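Local coordinates for protein acyl-CoA dehydrogenase FadE3 (Mycobacterium smegmatis, PDB 4IV6) that belongs to the acyl-CoA dehydrogenase family of flavoproteins and holds dihydroflavine-adenine dinucleotide in an assembly of four subunits, at residues V249-D263 and V352-E366. Sequence-based numbering, arbitrary orientation.
Sequences VAARATGVARAAFED and VERYFRDAPLMIVGE. With FDA (dihydroflavine-adenine dinucleotide), chain D.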
loop_
_atom_site.group_PDB
_atom_site.type_symbol
_atom_site.label_atom_id
_atom_site.label_comp_id
_atom_site.label_asym_id
_atom_site.label_seq_id
_atom_site.Cartn_x
_atom_site.Cartn_y
_atom_site.Cartn_z
ATOM N N VAL B 249 23.365 -4.902 -3.867
ATOM C CA VAL B 249 22.356 -4.843 -2.823
ATOM C C VAL B 249 20.992 -5.267 -3.354
ATOM O O VAL B 249 20.273 -5.989 -2.650
ATOM C CB VAL B 249 22.282 -3.455 -2.180
ATOM C CG1 VAL B 249 21.102 -3.345 -1.211
ATOM C CG2 VAL B 249 23.582 -3.144 -1.447
ATOM N N ALA B 250 20.633 -4.831 -4.569
ATOM C CA ALA B 250 19.390 -5.285 -5.196
ATOM C C ALA B 250 19.346 -6.815 -5.295
ATOM O O ALA B 250 18.322 -7.432 -5.029
ATOM C CB ALA B 250 19.210 -4.657 -6.560
ATOM N N ALA B 251 20.457 -7.418 -5.697
ATOM C CA ALA B 251 20.585 -8.880 -5.766
ATOM C C ALA B 251 20.454 -9.552 -4.406
ATOM O O ALA B 251 19.874 -10.630 -4.308
ATOM C CB ALA B 251 21.920 -9.265 -6.398
ATOM N N ARG B 252 21.014 -8.948 -3.351
ATOM C CA ARG B 252 20.773 -9.470 -2.030
ATOM C C ARG B 252 19.310 -9.555 -1.699
ATOM O O ARG B 252 18.858 -10.513 -1.068
ATOM C CB ARG B 252 21.389 -8.602 -0.948
ATOM C CG ARG B 252 22.739 -8.991 -0.551
ATOM C CD ARG B 252 23.163 -8.227 0.691
ATOM N NE ARG B 252 24.261 -7.385 0.338
ATOM C CZ ARG B 252 24.754 -6.443 1.112
ATOM N NH1 ARG B 252 25.772 -5.766 0.667
ATOM N NH2 ARG B 252 24.246 -6.185 2.310
ATOM N N ALA B 253 18.594 -8.507 -2.083
ATOM C CA ALA B 253 17.191 -8.378 -1.781
ATOM C C ALA B 253 16.371 -9.369 -2.622
ATOM O O ALA B 253 15.468 -10.016 -2.105
ATOM C CB ALA B 253 16.746 -6.925 -1.976
ATOM N N THR B 254 16.689 -9.546 -3.905
ATOM C CA THR B 254 15.963 -10.554 -4.648
ATOM C C THR B 254 16.271 -11.965 -4.157
ATOM O O THR B 254 15.429 -12.828 -4.246
ATOM C CB THR B 254 16.154 -10.483 -6.165
ATOM O OG1 THR B 254 17.540 -10.604 -6.502
ATOM C CG2 THR B 254 15.548 -9.210 -6.700
ATOM N N GLY B 255 17.456 -12.173 -3.591
ATOM C CA GLY B 255 17.849 -13.475 -3.068
ATOM C C GLY B 255 17.080 -13.797 -1.813
ATOM O O GLY B 255 16.524 -14.897 -1.689
ATOM N N VAL B 256 17.005 -12.821 -0.900
ATOM C CA VAL B 256 16.218 -12.984 0.317
ATOM C C VAL B 256 14.723 -13.192 -0.025
ATOM O O VAL B 256 14.069 -14.079 0.511
ATOM C CB VAL B 256 16.415 -11.814 1.301
ATOM C CG1 VAL B 256 15.432 -11.910 2.457
ATOM C CG2 VAL B 256 17.828 -11.834 1.859
ATOM N N ALA B 257 14.215 -12.400 -0.960
ATOM C CA ALA B 257 12.860 -12.590 -1.480
ATOM C C ALA B 257 12.623 -13.983 -2.063
ATOM O O ALA B 257 11.560 -14.577 -1.804
ATOM C CB ALA B 257 12.538 -11.531 -2.512
ATOM N N ARG B 258 13.587 -14.517 -2.823
ATOM C CA ARG B 258 13.437 -15.848 -3.427
ATOM C C ARG B 258 13.289 -16.865 -2.312
ATOM O O ARG B 258 12.443 -17.742 -2.386
ATOM C CB ARG B 258 14.614 -16.248 -4.323
ATOM C CG ARG B 258 14.555 -15.687 -5.746
ATOM C CD ARG B 258 15.812 -16.043 -6.535
ATOM N NE ARG B 258 15.903 -17.486 -6.658
ATOM C CZ ARG B 258 16.985 -18.156 -7.028
ATOM N NH1 ARG B 258 18.084 -17.530 -7.353
ATOM N NH2 ARG B 258 16.963 -19.479 -7.050
ATOM N N ALA B 259 14.079 -16.702 -1.254
ATOM C CA ALA B 259 14.057 -17.654 -0.131
ATOM C C ALA B 259 12.714 -17.600 0.612
ATOM O O ALA B 259 12.122 -18.623 0.902
ATOM C CB ALA B 259 15.211 -17.402 0.828
ATOM N N ALA B 260 12.246 -16.400 0.937
ATOM C CA ALA B 260 10.984 -16.260 1.632
ATOM C C ALA B 260 9.813 -16.789 0.780
ATOM O O ALA B 260 8.964 -17.534 1.266
ATOM C CB ALA B 260 10.764 -14.803 1.996
ATOM N N PHE B 261 9.787 -16.404 -0.490
ATOM C CA PHE B 261 8.767 -16.885 -1.414
ATOM C C PHE B 261 8.773 -18.403 -1.596
ATOM O O PHE B 261 7.714 -19.039 -1.517
ATOM C CB PHE B 261 8.874 -16.207 -2.775
ATOM C CG PHE B 261 7.831 -16.681 -3.748
ATOM C CD1 PHE B 261 6.494 -16.376 -3.523
ATOM C CD2 PHE B 261 8.170 -17.463 -4.825
ATOM C CE1 PHE B 261 5.496 -16.818 -4.392
ATOM C CE2 PHE B 261 7.181 -17.907 -5.708
ATOM C CZ PHE B 261 5.846 -17.587 -5.485
ATOM N N GLU B 262 9.939 -18.996 -1.823
ATOM C CA GLU B 262 10.012 -20.464 -1.917
ATOM C C GLU B 262 9.428 -21.164 -0.686
ATOM O O GLU B 262 8.652 -22.128 -0.827
ATOM C CB GLU B 262 11.458 -20.946 -2.127
ATOM C CG GLU B 262 11.978 -20.669 -3.507
ATOM C CD GLU B 262 13.466 -20.946 -3.664
ATOM O OE1 GLU B 262 14.055 -21.710 -2.897
ATOM O OE2 GLU B 262 14.065 -20.385 -4.569
ATOM N N ASP B 263 9.795 -20.697 0.514
ATOM C CA ASP B 263 9.313 -21.310 1.745
ATOM C C ASP B 263 7.802 -21.175 1.875
ATOM O O ASP B 263 7.118 -22.114 2.254
ATOM C CB ASP B 263 9.982 -20.711 2.989
ATOM C CG ASP B 263 11.414 -21.181 3.180
ATOM O OD1 ASP B 263 11.918 -21.972 2.329
ATOM O OD2 ASP B 263 12.057 -20.739 4.176
ATOM N N VAL B 352 11.461 -18.165 7.997
ATOM C CA VAL B 352 10.867 -16.941 7.496
ATOM C C VAL B 352 11.127 -15.772 8.460
ATOM O O VAL B 352 11.225 -14.645 8.022
ATOM C CB VAL B 352 9.368 -17.073 7.095
ATOM C CG1 VAL B 352 9.229 -17.924 5.838
ATOM C CG2 VAL B 352 8.512 -17.688 8.207
ATOM N N GLU B 353 11.248 -16.028 9.762
ATOM C CA GLU B 353 11.550 -14.950 10.702
ATOM C C GLU B 353 12.923 -14.363 10.451
ATOM O O GLU B 353 13.116 -13.177 10.616
ATOM C CB GLU B 353 11.425 -15.399 12.157
ATOM C CG GLU B 353 12.472 -16.400 12.619
ATOM C CD GLU B 353 13.745 -15.774 13.182
ATOM O OE1 GLU B 353 14.823 -16.395 13.050
ATOM O OE2 GLU B 353 13.660 -14.688 13.777
ATOM N N ARG B 354 13.867 -15.189 10.007
ATOM C CA ARG B 354 15.184 -14.695 9.681
ATOM C C ARG B 354 15.130 -13.774 8.444
ATOM O O ARG B 354 15.777 -12.720 8.436
ATOM C CB ARG B 354 16.171 -15.845 9.430
ATOM C CG ARG B 354 17.580 -15.334 9.258
ATOM C CD ARG B 354 18.427 -16.116 8.319
ATOM N NE ARG B 354 18.187 -17.563 8.201
ATOM C CZ ARG B 354 18.454 -18.212 7.064
ATOM N NH1 ARG B 354 18.925 -17.539 5.990
ATOM N NH2 ARG B 354 18.277 -19.520 6.981
ATOM N N TYR B 355 14.410 -14.182 7.396
ATOM C CA TYR B 355 14.308 -13.310 6.223
ATOM C C TYR B 355 13.685 -11.976 6.598
ATOM O O TYR B 355 14.071 -10.945 6.073
ATOM C CB TYR B 355 13.540 -13.954 5.061
ATOM C CG TYR B 355 13.888 -15.398 4.802
ATOM C CD1 TYR B 355 15.207 -15.834 4.749
ATOM C CD2 TYR B 355 12.873 -16.332 4.573
ATOM C CE1 TYR B 355 15.510 -17.170 4.509
ATOM C CE2 TYR B 355 13.169 -17.657 4.342
ATOM C CZ TYR B 355 14.472 -18.063 4.298
ATOM O OH TYR B 355 14.710 -19.377 4.016
ATOM N N PHE B 356 12.698 -12.025 7.483
ATOM C CA PHE B 356 11.997 -10.843 7.967
ATOM C C PHE B 356 12.980 -9.914 8.705
ATOM O O PHE B 356 12.933 -8.711 8.544
ATOM C CB PHE B 356 10.840 -11.292 8.879
ATOM C CG PHE B 356 10.061 -10.179 9.522
ATOM C CD1 PHE B 356 9.056 -9.516 8.829
ATOM C CD2 PHE B 356 10.280 -9.824 10.846
ATOM C CE1 PHE B 356 8.315 -8.501 9.446
ATOM C CE2 PHE B 356 9.543 -8.820 11.449
ATOM C CZ PHE B 356 8.562 -8.168 10.754
ATOM N N ARG B 357 13.876 -10.487 9.500
ATOM C CA ARG B 357 14.872 -9.694 10.230
ATOM C C ARG B 357 15.980 -9.175 9.308
ATOM O O ARG B 357 16.563 -8.156 9.590
ATOM C CB ARG B 357 15.522 -10.542 11.344
ATOM C CG ARG B 357 14.667 -10.806 12.565
ATOM C CD ARG B 357 15.482 -11.484 13.642
ATOM N NE ARG B 357 15.822 -12.858 13.289
ATOM C CZ ARG B 357 17.011 -13.295 12.886
ATOM N NH1 ARG B 357 18.059 -12.491 12.811
ATOM N NH2 ARG B 357 17.172 -14.586 12.621
ATOM N N ASP B 358 16.278 -9.901 8.230
ATOM C CA ASP B 358 17.363 -9.522 7.317
ATOM C C ASP B 358 16.945 -8.438 6.299
ATOM O O ASP B 358 17.739 -7.586 5.929
ATOM C CB ASP B 358 17.896 -10.735 6.575
ATOM C CG ASP B 358 18.852 -11.579 7.431
ATOM O OD1 ASP B 358 19.255 -11.117 8.530
ATOM O OD2 ASP B 358 19.196 -12.691 6.993
ATOM N N ALA B 359 15.686 -8.458 5.888
ATOM C CA ALA B 359 15.213 -7.593 4.808
ATOM C C ALA B 359 15.367 -6.079 5.043
ATOM O O ALA B 359 15.778 -5.373 4.126
ATOM C CB ALA B 359 13.757 -7.951 4.447
ATOM N N PRO B 360 15.107 -5.593 6.254
ATOM C CA PRO B 360 15.289 -4.175 6.506
ATOM C C PRO B 360 16.718 -3.660 6.317
ATOM O O PRO B 360 16.900 -2.460 6.032
ATOM C CB PRO B 360 14.824 -3.998 7.957
ATOM C CG PRO B 360 14.006 -5.189 8.258
ATOM C CD PRO B 360 14.567 -6.288 7.436
ATOM N N LEU B 361 17.704 -4.544 6.392
ATOM C CA LEU B 361 19.097 -4.131 6.181
ATOM C C LEU B 361 19.274 -3.437 4.843
ATOM O O LEU B 361 19.924 -2.388 4.783
ATOM C CB LEU B 361 20.044 -5.321 6.272
ATOM C CG LEU B 361 21.566 -5.077 6.199
ATOM C CD1 LEU B 361 22.092 -5.143 4.783
ATOM C CD2 LEU B 361 22.015 -3.774 6.861
ATOM N N MET B 362 18.704 -3.992 3.773
ATOM C CA MET B 362 18.870 -3.443 2.428
ATOM C C MET B 362 18.097 -2.148 2.225
ATOM O O MET B 362 18.343 -1.419 1.276
ATOM C CB MET B 362 18.446 -4.472 1.371
ATOM C CG MET B 362 19.444 -5.615 1.202
ATOM S SD MET B 362 19.387 -6.846 2.513
ATOM C CE MET B 362 18.054 -7.908 1.892
ATOM N N ILE B 363 17.168 -1.867 3.118
ATOM C CA ILE B 363 16.376 -0.639 3.091
ATOM C C ILE B 363 17.065 0.532 3.817
ATOM O O ILE B 363 17.119 1.641 3.270
ATOM C CB ILE B 363 14.998 -0.919 3.724
ATOM C CG1 ILE B 363 14.142 -1.698 2.730
ATOM C CG2 ILE B 363 14.277 0.345 4.120
ATOM C CD1 ILE B 363 12.811 -2.153 3.306
ATOM N N VAL B 364 17.567 0.296 5.032
ATOM C CA VAL B 364 18.081 1.375 5.911
ATOM C C VAL B 364 19.584 1.419 6.050
ATOM O O VAL B 364 20.129 2.426 6.522
ATOM C CB VAL B 364 17.536 1.319 7.365
ATOM C CG1 VAL B 364 16.037 1.325 7.369
ATOM C CG2 VAL B 364 18.075 0.114 8.155
ATOM N N GLY B 365 20.239 0.332 5.683
ATOM C CA GLY B 365 21.650 0.118 6.014
ATOM C C GLY B 365 22.564 -0.086 4.817
ATOM O O GLY B 365 23.716 -0.517 4.969
ATOM N N GLU B 366 22.081 0.214 3.620
ATOM C CA GLU B 366 22.973 0.218 2.431
ATOM C C GLU B 366 22.648 1.472 1.624
ATOM O O GLU B 366 22.160 1.412 0.477
ATOM C CB GLU B 366 22.749 -1.057 1.627
ATOM C CG GLU B 366 23.125 -2.355 2.354
ATOM C CD GLU B 366 24.632 -2.602 2.429
ATOM O OE1 GLU B 366 25.392 -1.792 1.839
ATOM O OE2 GLU B 366 25.074 -3.612 3.073
HETATM P PA FDA D . 20.765 9.310 8.655
HETATM O O1A FDA D . 21.514 9.917 7.495
HETATM O O2A FDA D . 20.994 9.808 10.056
HETATM O O5B FDA D . 19.202 9.389 8.318
HETATM C C5B FDA D . 18.171 9.088 9.286
HETATM C C4B FDA D . 16.798 9.179 8.597
HETATM O O4B FDA D . 16.624 10.451 7.942
HETATM C C3B FDA D . 16.640 8.154 7.495
HETATM O O3B FDA D . 15.239 7.830 7.350
HETATM C C2B FDA D . 17.167 8.899 6.289
HETATM O O2B FDA D . 16.711 8.399 5.035
HETATM C C1B FDA D . 16.567 10.262 6.537
HETATM N N9A FDA D . 17.280 11.363 5.833
HETATM C C8A FDA D . 18.508 11.832 6.147
HETATM N N7A FDA D . 18.834 12.861 5.340
HETATM C C5A FDA D . 17.794 13.039 4.491
HETATM C C6A FDA D . 17.475 13.933 3.390
HETATM N N6A FDA D . 18.359 14.865 3.028
HETATM N N1A FDA D . 16.297 13.815 2.738
HETATM C C2A FDA D . 15.393 12.899 3.124
HETATM N N3A FDA D . 15.613 12.026 4.131
HETATM C C4A FDA D . 16.762 12.069 4.837
HETATM N N1 FDA D . 28.338 2.128 5.787
HETATM C C2 FDA D . 29.571 2.029 5.297
HETATM O O2 FDA D . 30.195 3.072 5.023
HETATM N N3 FDA D . 30.163 0.840 5.089
HETATM C C4 FDA D . 29.596 -0.335 5.363
HETATM O O4 FDA D . 30.210 -1.420 5.176
HETATM C C4X FDA D . 28.214 -0.313 5.884
HETATM N N5 FDA D . 27.538 -1.429 6.228
HETATM C C5X FDA D . 26.485 -1.336 7.080
HETATM C C6 FDA D . 26.022 -2.450 7.789
HETATM C C7 FDA D . 24.918 -2.368 8.637
HETATM C C7M FDA D . 24.453 -3.568 9.421
HETATM C C8 FDA D . 24.234 -1.143 8.771
HETATM C C8M FDA D . 23.024 -0.953 9.657
HETATM C C9 FDA D . 24.698 -0.038 8.075
HETATM C C9A FDA D . 25.827 -0.113 7.244
HETATM N N10 FDA D . 26.286 1.046 6.584
HETATM C C10 FDA D . 27.617 1.021 6.112
HETATM C "C1'" FDA D . 25.797 2.335 7.086
HETATM C "C2'" FDA D . 24.642 2.755 6.203
HETATM O "O2'" FDA D . 25.087 3.060 4.880
HETATM C "C3'" FDA D . 23.958 3.961 6.847
HETATM O "O3'" FDA D . 23.177 3.487 7.939
HETATM C "C4'" FDA D . 23.062 4.723 5.900
HETATM O "O4'" FDA D . 23.940 5.549 5.118
HETATM C "C5'" FDA D . 22.093 5.655 6.649
HETATM O "O5'" FDA D . 22.835 6.426 7.567
HETATM P P FDA D . 22.312 6.951 8.967
HETATM O O1P FDA D . 23.415 7.890 9.414
HETATM O O2P FDA D . 21.955 5.790 9.830
HETATM O O3P FDA D . 20.956 7.724 8.559
HETATM O O HOH W 1 27.391 -3.504 0.824
HETATM O O HOH W 2 14.476 -21.139 1.022
#
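Glu366 OE2 is gripped by both terminal nitrogens of Arg252: NH2 at 2.8 Å makes the main arm of the salt bridge, NH1 at 3.3 Å a weak second one. The guanidinium and carboxylate planes stand 90° apart, and NH2 meets OE2 from above the carboxylate plane. A water accepting from Arg252 NH1 donates to Glu366 OE1, which ties down the other oxygen, while Gln248 takes a further bond from NH1. Val249 CG2 lies over one face of the guanidinium, offset toward its rim, and also meets Glu366 CB (3.8 Å). In the conformer modelled here, the pliable, unbranched Met362 bends at chi2 (76°) and chi3 (85°) to fit among Val249, Arg252, Ala253 and Val256, CG on Val249 and CE on Ala253 and Val256. At the far end Tyr355 is the second knob, seated among Val256, Ala259, Ala260 and Asp263. Small Ala259 lets the ring come close: Ala259 CB sits over one face of Tyr355, 3.9 Å from the ring centroid, a CH-pi contact, and Tyr355 OH donates to Asp263 OD2 (3.0 Å). Helix 352-364, near-antiparallel to helix 234-270 with axes 9.6 Å apart, thus sets two knobs into its holes in the C-terminal helical domain of the acyl-CoA dehydrogenase fold, where Leu361, Val364 and Gly365 border the flavin pocket.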